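PDB 5XEA: envelope glycoprotein from Thogoto virus, which probably attaches the virus to its host cell receptor and later drives fusion of the viral and host membranes. Local coordinates for residues F344-E347 / D348-L351. Sequence-based numbering, arbitrary orientation.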
ATOM      1  N   PHE B 344      -0.343  61.146  23.093  1.00 45.04           N
ATOM      2  CA  PHE B 344      -0.468  61.084  21.648  1.00 48.49           C
ATOM      3  C   PHE B 344      -0.155  62.438  21.041  1.00 52.02           C
ATOM      4  O   PHE B 344      -0.594  63.478  21.544  1.00 49.60           O
ATOM      5  CB  PHE B 344      -1.857  60.605  21.249  1.00 48.86           C
ATOM      6  CG  PHE B 344      -1.986  59.125  21.300  1.00 48.85           C
ATOM      7  CD1 PHE B 344      -1.873  58.364  20.144  1.00 50.81           C
ATOM      8  CD2 PHE B 344      -2.135  58.484  22.518  1.00 43.75           C
ATOM      9  CE1 PHE B 344      -1.962  56.995  20.199  1.00 47.43           C
ATOM     10  CE2 PHE B 344      -2.221  57.105  22.575  1.00 48.47           C
ATOM     11  CZ  PHE B 344      -2.133  56.361  21.411  1.00 43.04           C
ATOM     12  N   ILE B 345       0.655  62.421  19.989  1.00 45.81           N
ATOM     13  CA  ILE B 345       0.955  63.625  19.230  1.00 48.29           C
ATOM     14  C   ILE B 345       0.289  63.620  17.870  1.00 54.43           C
ATOM     15  O   ILE B 345       0.315  64.651  17.177  1.00 58.61           O
ATOM     16  CB  ILE B 345       2.475  63.836  19.083  1.00 51.61           C
ATOM     17  CG1 ILE B 345       3.073  62.743  18.206  1.00 59.86           C
ATOM     18  CG2 ILE B 345       3.133  63.871  20.464  1.00 54.03           C
ATOM     19  CD1 ILE B 345       4.543  62.894  17.979  1.00 62.98           C
ATOM     20  N   SER B 346      -0.301  62.500  17.469  1.00 57.29           N
ATOM     21  CA  SER B 346      -1.169  62.420  16.302  1.00 62.97           C
ATOM     22  C   SER B 346      -2.174  61.297  16.551  1.00 57.20           C
ATOM     23  O   SER B 346      -2.341  60.839  17.689  1.00 49.07           O
ATOM     24  CB  SER B 346      -0.339  62.209  15.028  1.00 55.57           C
ATOM     25  OG  SER B 346       0.163  60.892  14.994  1.00 58.46           O
ATOM     26  N   GLU B 347      -2.850  60.853  15.487  1.00 58.06           N
ATOM     27  CA  GLU B 347      -3.813  59.762  15.623  1.00 56.32           C
ATOM     28  C   GLU B 347      -3.135  58.503  16.127  1.00 50.60           C
ATOM     29  O   GLU B 347      -3.581  57.890  17.104  1.00 48.85           O
ATOM     30  CB  GLU B 347      -4.502  59.495  14.287  1.00 66.31           C
ATOM     31  CG  GLU B 347      -5.714  60.363  14.067  1.00 87.36           C
ATOM     32  CD  GLU B 347      -6.749  60.168  15.159  1.00105.56           C
ATOM     33  OE1 GLU B 347      -7.427  59.117  15.154  1.00110.25           O
ATOM     34  OE2 GLU B 347      -6.867  61.052  16.036  1.00116.03           O
ATOM     35  N   ASP B 348      -2.044  58.110  15.475  1.00 51.24           N
ATOM     36  CA  ASP B 348      -1.370  56.859  15.777  1.00 64.18           C
ATOM     37  C   ASP B 348      -0.088  57.030  16.576  1.00 54.85           C
ATOM     38  O   ASP B 348       0.352  56.067  17.213  1.00 53.66           O
ATOM     39  CB  ASP B 348      -1.042  56.104  14.477  1.00 77.59           C
ATOM     40  CG  ASP B 348      -2.237  55.997  13.530  1.00 91.32           C
ATOM     41  OD1 ASP B 348      -3.354  55.689  13.997  1.00 99.90           O
ATOM     42  OD2 ASP B 348      -2.047  56.216  12.311  1.00 93.15           O
ATOM     43  N   LYS B 349       0.524  58.214  16.568  1.00 47.06           N
ATOM     44  CA  LYS B 349       1.836  58.398  17.174  1.00 45.44           C
ATOM     45  C   LYS B 349       1.719  58.924  18.600  1.00 49.11           C
ATOM     46  O   LYS B 349       0.883  59.779  18.897  1.00 51.37           O
ATOM     47  CB  LYS B 349       2.694  59.332  16.321  1.00 50.76           C
ATOM     48  CG  LYS B 349       3.251  58.618  15.077  1.00 62.70           C
ATOM     49  CD  LYS B 349       4.233  59.477  14.288  1.00 72.14           C
ATOM     50  CE  LYS B 349       3.528  60.570  13.499  1.00 77.75           C
ATOM     51  NZ  LYS B 349       4.489  61.559  12.929  1.00 85.92           N
ATOM     52  N   PHE B 350       2.551  58.386  19.487  1.00 41.47           N
ATOM     53  CA  PHE B 350       2.525  58.786  20.885  1.00 43.75           C
ATOM     54  C   PHE B 350       3.939  58.763  21.435  1.00 47.27           C
ATOM     55  O   PHE B 350       4.799  58.013  20.960  1.00 44.85           O
ATOM     56  CB  PHE B 350       1.637  57.878  21.750  1.00 41.52           C
ATOM     57  CG  PHE B 350       1.993  56.404  21.652  1.00 44.56           C
ATOM     58  CD1 PHE B 350       2.864  55.817  22.555  1.00 44.40           C
ATOM     59  CD2 PHE B 350       1.468  55.617  20.632  1.00 45.90           C
ATOM     60  CE1 PHE B 350       3.204  54.450  22.438  1.00 41.31           C
ATOM     61  CE2 PHE B 350       1.801  54.251  20.521  1.00 47.07           C
ATOM     62  CZ  PHE B 350       2.658  53.681  21.428  1.00 43.88           C
ATOM     63  N   LEU B 351       4.155  59.599  22.439  1.00 40.10           N
ATOM     64  CA  LEU B 351       5.357  59.625  23.245  1.00 40.59           C
ATOM     65  C   LEU B 351       5.140  58.765  24.476  1.00 40.33           C
ATOM     66  O   LEU B 351       4.008  58.469  24.867  1.00 40.62           O
ATOM     67  CB  LEU B 351       5.689  61.060  23.686  1.00 46.04           C
ATOM     68  CG  LEU B 351       5.849  62.160  22.638  1.00 47.55           C
ATOM     69  CD1 LEU B 351       5.979  63.536  23.325  1.00 47.34           C
ATOM     70  CD2 LEU B 351       7.061  61.877  21.796  1.00 49.47           C
TER
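Phe344 and Phe350 pair across a short β-hairpin that joins strands 341–344 and 350–354 and is packed against the C-terminal end of the long helix 282–327, in a trimeric fusogen of the gp64 family. They form an antiparallel, non-hydrogen-bonded pair with their side chains on the same face of the two-stranded sheet. The Phe344 ring lies with one face over Phe350 CB, which sits 3.7 Å from the ring centroid and almost on its normal, a CH-π contact. The two rings run side by side with their planes at 46°, and CE1 of Phe344 meets CD2 of Phe350 at 3.7 Å. Ile332 of helix 331–335 touches both side chains, and Phe350 also pairs with a strand of the second subunit, carrying the sheet across the interface.

At Ile345 the backbone N donates to Lys349 O at 2.9 Å. Its CG2, held anti to the carbonyl carbon, packs 3.9 Å from Leu351 CG, the two side chains crossing at about a right angle. The next amide, Ser346 N, reaches the same Lys349 O in a longer bond of 3.3 Å; both donors approach from one face of the carbonyl plane, so one acceptor serves two successive amides. Ser346 returns a bond through its side chain: with chi1 at 73°, OG sits between the backbone N and carbonyl carbon and accepts from Lys349 N at 3.1 Å, a side-chain-to-backbone bond across the turn. Lys326 ties the hairpin to the long helix, its NZ donating to Glu347 O and its charge making a cation-π contact with Phe344. The carboxylates of Glu347 and Asp348 stay 5.4 Å apart, OE1 to OD1, and Arg334 of the third subunit bridges these like charges, NE to Glu347 OE1 and NH1 to Asp348 OD1.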